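Local coordinates for protein cellulase CEL9M (PDB 1IA7) that probably hydrolyses internal beta-1,4-glucosidic linkages of cellulose and related beta-glucans, as a family 9 endoglucanase that carries bound zinc and calcium, at residues A57-K62 with N123-Y128; A37-D42 with E133-Q138; P362-A367 with T409-D414; A151-S156 with G210-W215. One frame throughout, in Å; residues are numbered along the deposited sequence.

Interaction 1 of 4, residues A57-K62 with N123-Y128. With BGC (beta-D-glucopyranose), chain B.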
loop_
_atom_site.group_PDB
_atom_site.type_symbol
_atom_site.label_atom_id
_atom_site.label_comp_id
_atom_site.label_asym_id
_atom_site.label_seq_id
_atom_site.Cartn_x
_atom_site.Cartn_y
_atom_site.Cartn_z
ATOM N N ALA A 57 -10.709 0.479 1.175
ATOM C CA ALA A 57 -10.792 1.664 0.330
ATOM C C ALA A 57 -11.904 2.616 0.760
ATOM O O ALA A 57 -11.788 3.311 1.774
ATOM C CB ALA A 57 -11.003 1.231 -1.119
ATOM N N GLY A 58 -12.966 2.659 -0.037
ATOM C CA GLY A 58 -14.109 3.499 0.273
ATOM C C GLY A 58 -15.121 2.626 0.991
ATOM O O GLY A 58 -16.121 3.109 1.523
ATOM N N ASP A 59 -14.845 1.324 0.987
ATOM C CA ASP A 59 -15.690 0.335 1.642
ATOM C C ASP A 59 -15.093 -0.014 3.004
ATOM O O ASP A 59 -14.125 0.612 3.448
ATOM C CB ASP A 59 -15.812 -0.920 0.778
ATOM C CG ASP A 59 -14.464 -1.547 0.462
ATOM O OD1 ASP A 59 -13.432 -0.968 0.855
ATOM O OD2 ASP A 59 -14.443 -2.616 -0.185
ATOM N N HIS A 60 -15.646 -1.025 3.661
ATOM C CA HIS A 60 -15.168 -1.376 4.988
ATOM C C HIS A 60 -14.574 -2.763 5.189
ATOM O O HIS A 60 -14.194 -3.115 6.303
ATOM C CB HIS A 60 -16.298 -1.127 5.984
ATOM C CG HIS A 60 -16.756 0.296 6.008
ATOM N ND1 HIS A 60 -18.058 0.659 6.278
ATOM C CD2 HIS A 60 -16.086 1.449 5.773
ATOM C CE1 HIS A 60 -18.171 1.972 6.204
ATOM N NE2 HIS A 60 -16.989 2.476 5.900
ATOM N N VAL A 61 -14.478 -3.543 4.121
ATOM C CA VAL A 61 -13.902 -4.881 4.225
ATOM C C VAL A 61 -12.396 -4.768 4.429
ATOM O O VAL A 61 -11.774 -3.805 3.986
ATOM C CB VAL A 61 -14.154 -5.707 2.939
ATOM C CG1 VAL A 61 -13.435 -7.054 3.029
ATOM C CG2 VAL A 61 -15.654 -5.916 2.741
ATOM N N LYS A 62 -11.816 -5.743 5.116
ATOM C CA LYS A 62 -10.377 -5.755 5.327
ATOM C C LYS A 62 -9.830 -6.895 4.470
ATOM O O LYS A 62 -9.911 -8.061 4.854
ATOM C CB LYS A 62 -10.058 -5.956 6.816
ATOM C CG LYS A 62 -10.588 -4.804 7.675
ATOM C CD LYS A 62 -10.160 -4.879 9.134
ATOM C CE LYS A 62 -10.851 -6.011 9.876
ATOM N NZ LYS A 62 -10.702 -5.864 11.351
ATOM N N ASN A 123 -19.307 -8.250 -1.498
ATOM C CA ASN A 123 -20.591 -8.028 -2.150
ATOM C C ASN A 123 -21.639 -7.435 -1.212
ATOM O O ASN A 123 -22.252 -6.420 -1.534
ATOM C CB ASN A 123 -21.091 -9.334 -2.769
ATOM C CG ASN A 123 -20.208 -9.805 -3.914
ATOM O OD1 ASN A 123 -20.136 -9.159 -4.964
ATOM N ND2 ASN A 123 -19.520 -10.926 -3.712
ATOM N N ALA A 124 -21.839 -8.057 -0.054
ATOM C CA ALA A 124 -22.809 -7.551 0.912
ATOM C C ALA A 124 -22.391 -6.196 1.501
ATOM O O ALA A 124 -23.227 -5.309 1.684
ATOM C CB ALA A 124 -23.011 -8.563 2.032
ATOM N N ASP A 125 -21.101 -6.037 1.795
ATOM C CA ASP A 125 -20.589 -4.784 2.368
ATOM C C ASP A 125 -20.876 -3.594 1.452
ATOM O O ASP A 125 -21.201 -2.500 1.912
ATOM C CB ASP A 125 -19.073 -4.883 2.596
ATOM C CG ASP A 125 -18.485 -3.612 3.197
ATOM O OD1 ASP A 125 -18.824 -3.279 4.353
ATOM O OD2 ASP A 125 -17.682 -2.941 2.516
ATOM N N HIS A 126 -20.757 -3.819 0.153
ATOM C CA HIS A 126 -20.976 -2.763 -0.823
ATOM C C HIS A 126 -22.438 -2.359 -1.017
ATOM O O HIS A 126 -22.722 -1.321 -1.614
ATOM C CB HIS A 126 -20.341 -3.166 -2.156
ATOM C CG HIS A 126 -18.850 -3.290 -2.088
ATOM N ND1 HIS A 126 -18.085 -3.718 -3.153
ATOM C CD2 HIS A 126 -17.980 -3.031 -1.083
ATOM C CE1 HIS A 126 -16.810 -3.716 -2.806
ATOM N NE2 HIS A 126 -16.719 -3.302 -1.555
ATOM N N THR A 127 -23.364 -3.168 -0.510
ATOM C CA THR A 127 -24.781 -2.841 -0.627
ATOM C C THR A 127 -25.145 -1.871 0.494
ATOM O O THR A 127 -26.272 -1.385 0.568
ATOM C CB THR A 127 -25.675 -4.087 -0.485
ATOM O OG1 THR A 127 -25.570 -4.600 0.848
ATOM C CG2 THR A 127 -25.259 -5.158 -1.480
ATOM N N TYR A 128 -24.176 -1.601 1.367
ATOM C CA TYR A 128 -24.365 -0.693 2.497
ATOM C C TYR A 128 -23.669 0.644 2.264
ATOM O O TYR A 128 -22.562 0.690 1.731
ATOM C CB TYR A 128 -23.797 -1.323 3.773
ATOM C CG TYR A 128 -23.736 -0.387 4.967
ATOM C CD1 TYR A 128 -24.873 -0.116 5.726
ATOM C CD2 TYR A 128 -22.535 0.223 5.342
ATOM C CE1 TYR A 128 -24.820 0.737 6.834
ATOM C CE2 TYR A 128 -22.471 1.080 6.448
ATOM C CZ TYR A 128 -23.620 1.330 7.188
ATOM O OH TYR A 128 -23.572 2.167 8.282
HETATM C C2 BGC B . -18.016 -0.010 -3.675
HETATM C C3 BGC B . -16.543 0.270 -3.986
HETATM C C4 BGC B . -16.044 -0.645 -5.111
HETATM C C5 BGC B . -16.981 -0.549 -6.321
HETATM C C6 BGC B . -16.590 -1.506 -7.435
HETATM C C1 BGC B . -18.857 0.044 -4.956
HETATM O O2 BGC B . -18.493 0.958 -2.754
HETATM O O3 BGC B . -15.762 0.068 -2.816
HETATM O O4 BGC B . -14.734 -0.255 -5.497
HETATM O O5 BGC B . -18.333 -0.871 -5.929
HETATM O O6 BGC B . -16.641 -2.856 -6.996
#
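Asp-59 and His-126 share the shortest polar bond of this contact: NE2 of His-126 donates to OD2 of Asp-59 over 2.7 Å at 166°. The oxygen lies in the ring plane of the histidine but is approached on its anti side, and the carboxylate is turned 40° from the ring. With CG of Asp-59 set between its backbone N and carbonyl carbon (chi1 58°), OD1 also reaches back to accept from the N of Ala-57 at 3.1 Å, so each oxygen has a bond, which should limit the rotation of the carboxylate. Histidine suits its place because it offers an N-H at one edge while its flat face receives sugar: C2 of the glucose lies 3.7 Å above the plane, over the ring centre. A second bound glucose also touches His-126.

Asp-125 meets the backbone next to Asp-59. Its OD2 takes the backbone N of His-60 at 3.0 Å on the syn side, while OD1 is engaged by the side-chain amide of Gln-135. CG2 of Val-61 packs against CB of Asp-125, 3.6 Å away, the two side chains sliding past each other. His-60 turns its ring edge to the edge of Tyr-128, CE1 to CE2 being a loose 4.4 Å; ND1 of the former bonds to Gln-135 and OH of the latter to Ala-131 O.

Residues 57-59 belong to the Asp-Ala-Gly-Asp sequence characteristic of glycosyl hydrolase family 9, and Asp-59 of it, with His-126, lines the sugar-binding cleft.

Interaction 2 of 4, residues A37-D42 with E133-Q138. With ZN (zinc ion), chain D.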
loop_
_atom_site.group_PDB
_atom_site.type_symbol
_atom_site.label_atom_id
_atom_site.label_comp_id
_atom_site.label_asym_id
_atom_site.label_seq_id
_atom_site.Cartn_x
_atom_site.Cartn_y
_atom_site.Cartn_z
ATOM N N ALA A 37 -15.053 4.393 17.075
ATOM C CA ALA A 37 -14.995 2.935 17.140
ATOM C C ALA A 37 -15.954 2.278 16.145
ATOM O O ALA A 37 -17.079 2.740 15.962
ATOM C CB ALA A 37 -15.318 2.471 18.551
ATOM N N CYS A 38 -15.508 1.193 15.516
ATOM C CA CYS A 38 -16.332 0.477 14.542
ATOM C C CYS A 38 -15.968 -1.007 14.443
ATOM O O CYS A 38 -14.862 -1.407 14.812
ATOM C CB CYS A 38 -16.195 1.127 13.158
ATOM S SG CYS A 38 -14.519 1.082 12.462
ATOM N N HIS A 39 -16.911 -1.812 13.950
ATOM C CA HIS A 39 -16.718 -3.252 13.773
ATOM C C HIS A 39 -15.932 -3.830 14.948
ATOM O O HIS A 39 -14.945 -4.550 14.771
ATOM C CB HIS A 39 -15.976 -3.513 12.457
ATOM C CG HIS A 39 -16.580 -2.812 11.280
ATOM N ND1 HIS A 39 -16.001 -1.706 10.694
ATOM C CD2 HIS A 39 -17.733 -3.033 10.604
ATOM C CE1 HIS A 39 -16.772 -1.276 9.710
ATOM N NE2 HIS A 39 -17.830 -2.064 9.634
ATOM N N THR A 40 -16.411 -3.527 16.147
ATOM C CA THR A 40 -15.758 -3.933 17.380
ATOM C C THR A 40 -15.837 -5.397 17.790
ATOM O O THR A 40 -15.275 -5.777 18.820
ATOM C CB THR A 40 -16.262 -3.059 18.538
ATOM O OG1 THR A 40 -17.676 -3.238 18.697
ATOM C CG2 THR A 40 -15.976 -1.592 18.236
ATOM N N THR A 41 -16.518 -6.223 17.006
ATOM C CA THR A 41 -16.600 -7.641 17.346
ATOM C C THR A 41 -16.048 -8.531 16.231
ATOM O O THR A 41 -16.331 -9.726 16.179
ATOM C CB THR A 41 -18.052 -8.062 17.690
ATOM O OG1 THR A 41 -18.914 -7.817 16.575
ATOM C CG2 THR A 41 -18.553 -7.273 18.891
ATOM N N ASP A 42 -15.253 -7.935 15.345
ATOM C CA ASP A 42 -14.643 -8.670 14.240
ATOM C C ASP A 42 -13.933 -9.917 14.767
ATOM O O ASP A 42 -13.165 -9.846 15.733
ATOM C CB ASP A 42 -13.623 -7.792 13.497
ATOM C CG ASP A 42 -14.273 -6.811 12.528
ATOM O OD1 ASP A 42 -15.491 -6.915 12.276
ATOM O OD2 ASP A 42 -13.549 -5.940 12.000
ATOM N N GLU A 133 -19.143 3.279 11.838
ATOM C CA GLU A 133 -19.501 3.179 13.251
ATOM C C GLU A 133 -20.947 2.710 13.444
ATOM O O GLU A 133 -21.312 2.239 14.523
ATOM C CB GLU A 133 -19.312 4.532 13.955
ATOM C CG GLU A 133 -17.874 5.066 13.976
ATOM C CD GLU A 133 -17.457 5.729 12.666
ATOM O OE1 GLU A 133 -18.261 5.740 11.703
ATOM O OE2 GLU A 133 -16.317 6.240 12.606
ATOM N N GLU A 134 -21.762 2.831 12.397
ATOM C CA GLU A 134 -23.169 2.434 12.465
ATOM C C GLU A 134 -23.519 1.164 11.676
ATOM O O GLU A 134 -24.682 0.768 11.622
ATOM C CB GLU A 134 -24.055 3.589 11.980
ATOM C CG GLU A 134 -23.904 4.876 12.787
ATOM C CD GLU A 134 -24.742 6.016 12.235
ATOM O OE1 GLU A 134 -25.978 5.859 12.152
ATOM O OE2 GLU A 134 -24.171 7.070 11.882
ATOM N N GLN A 135 -22.524 0.531 11.059
ATOM C CA GLN A 135 -22.767 -0.690 10.291
ATOM C C GLN A 135 -22.770 -1.892 11.241
ATOM O O GLN A 135 -21.740 -2.514 11.482
ATOM C CB GLN A 135 -21.687 -0.854 9.215
ATOM C CG GLN A 135 -21.816 -2.103 8.355
ATOM C CD GLN A 135 -20.837 -2.109 7.183
ATOM O OE1 GLN A 135 -19.756 -1.529 7.263
ATOM N NE2 GLN A 135 -21.211 -2.783 6.095
ATOM N N THR A 136 -23.944 -2.210 11.774
ATOM C CA THR A 136 -24.095 -3.309 12.722
ATOM C C THR A 136 -24.126 -4.703 12.094
ATOM O O THR A 136 -24.279 -4.854 10.882
ATOM C CB THR A 136 -25.377 -3.121 13.560
ATOM O OG1 THR A 136 -26.496 -2.936 12.686
ATOM C CG2 THR A 136 -25.250 -1.905 14.459
ATOM N N GLY A 137 -23.980 -5.718 12.942
ATOM C CA GLY A 137 -23.995 -7.091 12.477
ATOM C C GLY A 137 -22.624 -7.739 12.524
ATOM O O GLY A 137 -21.601 -7.062 12.403
ATOM N N GLN A 138 -22.597 -9.056 12.700
ATOM C CA GLN A 138 -21.335 -9.777 12.754
ATOM C C GLN A 138 -20.755 -9.992 11.361
ATOM O O GLN A 138 -21.417 -10.529 10.474
ATOM C CB GLN A 138 -21.515 -11.135 13.442
ATOM C CG GLN A 138 -20.252 -11.985 13.426
ATOM C CD GLN A 138 -19.093 -11.311 14.142
ATOM O OE1 GLN A 138 -17.926 -11.647 13.918
ATOM N NE2 GLN A 138 -19.411 -10.361 15.020
HETATM ZN ZN ZN D . -14.272 -0.701 10.914
HETATM O O HOH W 1 -19.463 -0.829 13.367
#
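His-39 joins the zinc ion to Gln-135 through the two nitrogens of one ring. ND1 binds zinc at 2.0 Å, and NE2, across the ring, donates to OE1 of Gln-135 at 3.1 Å and 164°. The acceptor lies in the ring plane, yet the amide is turned steeply to it, so the N-H arrives 43° above the carbonyl plane. Gln-135 reaches this far because its chain is fully extended, CG anti to the backbone N (chi1 179°). Both ends of its amide have further partners, fixing it. The His-39 backbone, at positive phi, bends here, and water 1 accepts from its N at 2.8 Å and donates weakly to Gln-135 O, bridging the segments.

Cys-38 folds SG between its own N and carbonyl carbon, bringing sulfur to the zinc at 2.4 Å while CB faces Glu-133. Glu-133 is kinked at chi2: its CG lies 3.2 Å from the Ala-37 O, and its carboxylate turns to Arg-35 and the N of Gly-36. At the exposed end, Gln-138, also bent at chi2, crosses Thr-41 and gives weak bonds from NE2 to OG1 and O.

Cys-22 and His-55 complete a two-cysteine, two-histidine zinc site that staples the long loop between helix 6-15 and strand 62-63, while the His-39 to Gln-135 bond fastens segment 133-138 to it.

Interaction 3 of 4, residues P362-A367 with T409-D414. With BGC (beta-D-glucopyranose), chain B.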
loop_
_atom_site.group_PDB
_atom_site.type_symbol
_atom_site.label_atom_id
_atom_site.label_comp_id
_atom_site.label_asym_id
_atom_site.label_seq_id
_atom_site.Cartn_x
_atom_site.Cartn_y
_atom_site.Cartn_z
ATOM N N PRO A 362 -15.433 12.288 -3.077
ATOM C CA PRO A 362 -14.663 11.049 -2.933
ATOM C C PRO A 362 -15.554 9.830 -2.693
ATOM O O PRO A 362 -16.576 9.922 -2.015
ATOM C CB PRO A 362 -13.755 11.348 -1.744
ATOM C CG PRO A 362 -14.606 12.266 -0.903
ATOM C CD PRO A 362 -15.190 13.199 -1.942
ATOM N N HIS A 363 -15.179 8.692 -3.273
ATOM C CA HIS A 363 -15.949 7.470 -3.072
ATOM C C HIS A 363 -15.447 6.870 -1.764
ATOM O O HIS A 363 -14.685 5.907 -1.754
ATOM C CB HIS A 363 -15.729 6.486 -4.226
ATOM C CG HIS A 363 -16.628 5.288 -4.172
ATOM N ND1 HIS A 363 -17.973 5.354 -4.468
ATOM C CD2 HIS A 363 -16.385 4.005 -3.816
ATOM C CE1 HIS A 363 -18.520 4.164 -4.292
ATOM N NE2 HIS A 363 -17.577 3.328 -3.896
ATOM N N HIS A 364 -15.878 7.462 -0.656
ATOM C CA HIS A 364 -15.460 7.020 0.669
ATOM C C HIS A 364 -16.653 7.188 1.602
ATOM O O HIS A 364 -17.110 8.301 1.847
ATOM C CB HIS A 364 -14.269 7.875 1.120
ATOM C CG HIS A 364 -13.571 7.371 2.346
ATOM N ND1 HIS A 364 -14.002 7.658 3.621
ATOM C CD2 HIS A 364 -12.442 6.634 2.489
ATOM C CE1 HIS A 364 -13.169 7.127 4.498
ATOM N NE2 HIS A 364 -12.213 6.499 3.839
ATOM N N ARG A 365 -17.163 6.072 2.112
ATOM C CA ARG A 365 -18.328 6.099 2.987
ATOM C C ARG A 365 -18.223 7.002 4.218
ATOM O O ARG A 365 -19.092 7.846 4.428
ATOM C CB ARG A 365 -18.703 4.666 3.394
ATOM C CG ARG A 365 -19.299 3.855 2.233
ATOM C CD ARG A 365 -19.430 2.371 2.550
ATOM N NE ARG A 365 -20.093 1.626 1.474
ATOM C CZ ARG A 365 -19.571 1.393 0.271
ATOM N NH1 ARG A 365 -18.359 1.841 -0.036
ATOM N NH2 ARG A 365 -20.268 0.711 -0.635
ATOM N N ALA A 366 -17.172 6.857 5.022
ATOM C CA ALA A 366 -17.046 7.694 6.223
ATOM C C ALA A 366 -16.956 9.187 5.901
ATOM O O ALA A 366 -17.649 9.999 6.511
ATOM C CB ALA A 366 -15.829 7.268 7.051
ATOM N N ALA A 367 -16.109 9.550 4.944
ATOM C CA ALA A 367 -15.959 10.956 4.587
ATOM C C ALA A 367 -17.229 11.529 3.952
ATOM O O ALA A 367 -17.610 12.663 4.244
ATOM C CB ALA A 367 -14.758 11.140 3.649
ATOM N N THR A 409 -12.887 8.717 -8.616
ATOM C CA THR A 409 -12.982 9.142 -7.224
ATOM C C THR A 409 -12.712 8.207 -6.053
ATOM O O THR A 409 -12.776 8.646 -4.906
ATOM C CB THR A 409 -14.360 9.743 -6.968
ATOM O OG1 THR A 409 -15.354 8.741 -7.205
ATOM C CG2 THR A 409 -14.603 10.930 -7.896
ATOM N N GLU A 410 -12.428 6.934 -6.273
ATOM C CA GLU A 410 -12.202 6.135 -5.080
ATOM C C GLU A 410 -10.782 6.313 -4.552
ATOM O O GLU A 410 -9.892 6.768 -5.272
ATOM C CB GLU A 410 -12.522 4.656 -5.316
ATOM C CG GLU A 410 -12.494 3.844 -4.011
ATOM C CD GLU A 410 -13.308 2.558 -4.076
ATOM O OE1 GLU A 410 -13.350 1.939 -5.159
ATOM O OE2 GLU A 410 -13.893 2.162 -3.039
ATOM N N VAL A 411 -10.603 5.994 -3.275
ATOM C CA VAL A 411 -9.319 6.100 -2.599
ATOM C C VAL A 411 -9.060 4.733 -1.974
ATOM O O VAL A 411 -9.980 3.921 -1.859
ATOM C CB VAL A 411 -9.381 7.168 -1.494
ATOM C CG1 VAL A 411 -9.714 8.525 -2.103
ATOM C CG2 VAL A 411 -10.445 6.789 -0.461
ATOM N N ALA A 412 -7.822 4.462 -1.574
ATOM C CA ALA A 412 -7.522 3.172 -0.975
ATOM C C ALA A 412 -6.176 3.154 -0.277
ATOM O O ALA A 412 -5.313 3.985 -0.539
ATOM C CB ALA A 412 -7.568 2.085 -2.043
ATOM N N LEU A 413 -6.008 2.196 0.622
ATOM C CA LEU A 413 -4.758 2.051 1.351
ATOM C C LEU A 413 -3.588 1.867 0.388
ATOM O O LEU A 413 -2.553 2.525 0.527
ATOM C CB LEU A 413 -4.832 0.840 2.282
ATOM C CG LEU A 413 -5.955 0.816 3.318
ATOM C CD1 LEU A 413 -5.972 -0.536 4.027
ATOM C CD2 LEU A 413 -5.748 1.954 4.314
ATOM N N ASP A 414 -3.746 0.982 -0.593
ATOM C CA ASP A 414 -2.650 0.731 -1.525
ATOM C C ASP A 414 -2.287 1.963 -2.343
ATOM O O ASP A 414 -1.137 2.126 -2.752
ATOM C CB ASP A 414 -2.951 -0.473 -2.437
ATOM C CG ASP A 414 -3.990 -0.178 -3.505
ATOM O OD1 ASP A 414 -5.190 -0.083 -3.179
ATOM O OD2 ASP A 414 -3.595 -0.048 -4.682
HETATM C C2 BGC B . -18.016 -0.010 -3.675
HETATM C C3 BGC B . -16.543 0.270 -3.986
HETATM C C4 BGC B . -16.044 -0.645 -5.111
HETATM C C5 BGC B . -16.981 -0.549 -6.321
HETATM C C6 BGC B . -16.590 -1.506 -7.435
HETATM C C1 BGC B . -18.857 0.044 -4.956
HETATM O O2 BGC B . -18.493 0.958 -2.754
HETATM O O3 BGC B . -15.762 0.068 -2.816
HETATM O O4 BGC B . -14.734 -0.255 -5.497
HETATM O O5 BGC B . -18.333 -0.871 -5.929
HETATM O O6 BGC B . -16.641 -2.856 -6.996
#
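The N of His-363 donates to the O of Thr-409 at 2.9 Å in an almost perfectly straight bond of 178°, although it stands well above the carbonyl plane. This holds the tight part of the contact. CB of His-363 rests on CA of Glu-410, and the imidazole, its CG anti to the backbone N, brings CD2 to 3.2 Å from OE2 of Glu-410. The ring edge meets the carboxylate with the two planes nearly perpendicular.

Beyond this the segments separate. His-363 O, buried without a polar partner, is 4.4 Å from Val-411 N, and the one close touch that remains is CG2 of Val-411 at the edge of His-364, 3.6 Å from CD2. That histidine is busy elsewhere: ND1 caps the following helix by accepting from Ala-367 N, and NE2 bonds to Asn-20.

On the sugar side the polar ends converge. The glucose O2 is gripped by three nitrogens, NE2 of His-363 and NH1 and NH2 of Arg-365, while O3 donates to OE2 of Glu-410, and O4 to its OE1 at 2.6 Å. Glu-410 is a predicted active-site residue, and its bond to the O4 hydroxyl, the position that would carry a beta-1,4 linkage in an intact chain, is consistent with the glutamate acid catalyst of this family.

Interaction 4 of 4, residues A151-S156 with G210-W215. With CA (calcium ion), chain C.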
loop_
_atom_site.group_PDB
_atom_site.type_symbol
_atom_site.label_atom_id
_atom_site.label_comp_id
_atom_site.label_asym_id
_atom_site.label_seq_id
_atom_site.Cartn_x
_atom_site.Cartn_y
_atom_site.Cartn_z
ATOM N N ALA A 151 -1.873 -19.156 0.721
ATOM C CA ALA A 151 -2.031 -17.705 0.589
ATOM C C ALA A 151 -0.626 -17.102 0.640
ATOM O O ALA A 151 -0.374 -16.116 1.335
ATOM C CB ALA A 151 -2.886 -17.154 1.726
ATOM N N SER A 152 0.278 -17.711 -0.122
ATOM C CA SER A 152 1.679 -17.305 -0.174
ATOM C C SER A 152 1.927 -15.822 -0.408
ATOM O O SER A 152 2.822 -15.243 0.211
ATOM C CB SER A 152 2.414 -18.121 -1.239
ATOM O OG SER A 152 2.190 -19.504 -1.035
ATOM N N ASP A 153 1.156 -15.203 -1.296
ATOM C CA ASP A 153 1.353 -13.782 -1.558
ATOM C C ASP A 153 0.937 -12.929 -0.361
ATOM O O ASP A 153 1.687 -12.061 0.080
ATOM C CB ASP A 153 0.614 -13.358 -2.839
ATOM C CG ASP A 153 -0.850 -13.775 -2.852
ATOM O OD1 ASP A 153 -1.241 -14.654 -2.057
ATOM O OD2 ASP A 153 -1.608 -13.232 -3.684
ATOM N N ILE A 154 -0.247 -13.185 0.181
ATOM C CA ILE A 154 -0.724 -12.433 1.335
ATOM C C ILE A 154 0.215 -12.634 2.532
ATOM O O ILE A 154 0.634 -11.671 3.182
ATOM C CB ILE A 154 -2.158 -12.874 1.712
ATOM C CG1 ILE A 154 -3.098 -12.580 0.538
ATOM C CG2 ILE A 154 -2.631 -12.139 2.969
ATOM C CD1 ILE A 154 -4.540 -12.987 0.766
ATOM N N LEU A 155 0.552 -13.886 2.814
ATOM C CA LEU A 155 1.442 -14.195 3.927
ATOM C C LEU A 155 2.797 -13.497 3.776
ATOM O O LEU A 155 3.349 -12.976 4.750
ATOM C CB LEU A 155 1.638 -15.711 4.027
ATOM C CG LEU A 155 0.423 -16.518 4.493
ATOM C CD1 LEU A 155 0.620 -18.000 4.192
ATOM C CD2 LEU A 155 0.208 -16.284 5.984
ATOM N N SER A 156 3.326 -13.465 2.555
ATOM C CA SER A 156 4.621 -12.838 2.318
ATOM C C SER A 156 4.616 -11.323 2.473
ATOM O O SER A 156 5.543 -10.760 3.050
ATOM C CB SER A 156 5.157 -13.222 0.937
ATOM O OG SER A 156 5.455 -14.608 0.894
ATOM N N GLY A 210 5.319 -15.813 -6.345
ATOM C CA GLY A 210 6.768 -15.941 -6.346
ATOM C C GLY A 210 7.418 -14.595 -6.086
ATOM O O GLY A 210 8.458 -14.498 -5.425
ATOM N N ASP A 211 6.797 -13.544 -6.613
ATOM C CA ASP A 211 7.298 -12.188 -6.429
ATOM C C ASP A 211 7.276 -11.816 -4.950
ATOM O O ASP A 211 8.232 -11.250 -4.421
ATOM C CB ASP A 211 6.443 -11.199 -7.238
ATOM C CG ASP A 211 4.952 -11.345 -6.963
ATOM O OD1 ASP A 211 4.470 -12.490 -6.867
ATOM O OD2 ASP A 211 4.258 -10.317 -6.861
ATOM N N ASP A 212 6.185 -12.166 -4.282
ATOM C CA ASP A 212 6.018 -11.853 -2.868
ATOM C C ASP A 212 6.961 -12.638 -1.950
ATOM O O ASP A 212 7.530 -12.069 -1.010
ATOM C CB ASP A 212 4.557 -12.075 -2.489
ATOM C CG ASP A 212 3.614 -11.232 -3.336
ATOM O OD1 ASP A 212 3.577 -9.994 -3.141
ATOM O OD2 ASP A 212 2.930 -11.805 -4.209
ATOM N N LEU A 213 7.125 -13.932 -2.216
ATOM C CA LEU A 213 8.025 -14.764 -1.417
ATOM C C LEU A 213 9.450 -14.206 -1.475
ATOM O O LEU A 213 10.120 -14.085 -0.450
ATOM C CB LEU A 213 8.020 -16.211 -1.926
ATOM C CG LEU A 213 6.773 -17.067 -1.649
ATOM C CD1 LEU A 213 6.869 -18.382 -2.407
ATOM C CD2 LEU A 213 6.650 -17.328 -0.158
ATOM N N ALA A 214 9.911 -13.864 -2.676
ATOM C CA ALA A 214 11.257 -13.314 -2.849
ATOM C C ALA A 214 11.415 -12.019 -2.062
ATOM O O ALA A 214 12.406 -11.827 -1.352
ATOM C CB ALA A 214 11.541 -13.068 -4.329
ATOM N N TRP A 215 10.432 -11.133 -2.195
ATOM C CA TRP A 215 10.415 -9.848 -1.494
ATOM C C TRP A 215 10.532 -10.043 0.025
ATOM O O TRP A 215 11.404 -9.458 0.669
ATOM C CB TRP A 215 9.119 -9.106 -1.868
ATOM C CG TRP A 215 8.732 -7.894 -1.047
ATOM C CD1 TRP A 215 7.668 -7.799 -0.192
ATOM C CD2 TRP A 215 9.333 -6.587 -1.081
ATOM N NE1 TRP A 215 7.564 -6.519 0.299
ATOM C CE2 TRP A 215 8.571 -5.755 -0.228
ATOM C CE3 TRP A 215 10.435 -6.038 -1.750
ATOM C CZ2 TRP A 215 8.877 -4.400 -0.028
ATOM C CZ3 TRP A 215 10.738 -4.691 -1.549
ATOM C CH2 TRP A 215 9.961 -3.890 -0.695
HETATM CA CA CA C . 1.994 -11.120 -6.442
HETATM O O HOH W 2 -0.245 -11.270 -5.795
HETATM O O HOH W 3 1.849 -9.215 -5.110
#
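Asp-212 turns one carboxylate oxygen to both a metal and a neighbouring helix: OD2 binds calcium at 2.5 Å and lies 3.1 Å from CB of Asp-153. Asp-211 adds OD2 at 2.4 Å and a longer approach of OD1 at 2.9 Å, so this carboxylate faces the ion with both oxygens. Waters 2 and 3 occupy two further places, and Ser-208 and Asp-257 complete the shell. Aspartate fits here because its short arm holds a hard oxygen ligand close to the first turn of helix 210-224.

Asp-153 stands one layer out. Its CG lies between its own N and carbonyl carbon (chi1 52°), which swings the carboxylate away from Asp-212; OD2 then accepts from water 2 at 3.2 Å, while OD1 is held by Gly-198 N.

Farther from the ion Ser-156 carries the packing. Its CB sits 3.3 Å from the O of Asp-212, and its OG touches CD2 of Leu-213 while donating to Ser-152 O at 2.8 Å. That carbonyl also receives Ser-156 N, from the other face of its plane. A serine is small enough for this spot and satisfies its hydroxyl within its own helix.

The two helical segments run nearly parallel, 26° apart with axes 8.0 Å at closest, as do inner helices of an (alpha/alpha)6 barrel. Leu-65 and Ala-72 of helix 64-80 touch Ile-154 and Trp-215 respectively, strand 115-119 packs on Ile-154 and Leu-155, and helix 260-271 meets Trp-215.

Interactions 1, 2 and 3 form one connected region around the cleft, while interaction 4 stands apart in the helical barrel, its centre 25 to 30 Å from theirs. Along the chain, interaction 1 is nested within the loop closed by interaction 2; interaction 4 follows, then interaction 3. Centres of 1 and 2 lie 13 Å apart, joined by the Lys-62 to Asp-42 salt bridge; those of 1 and 3 lie 11 Å apart, joined by Arg-365 to the carbonyls of Gly-58 and Tyr-128. Interactions 1 and 3 share a glucose. The zinc site thus borders the sugar site by way of interaction 1, and calcium binds at separate barrel helices.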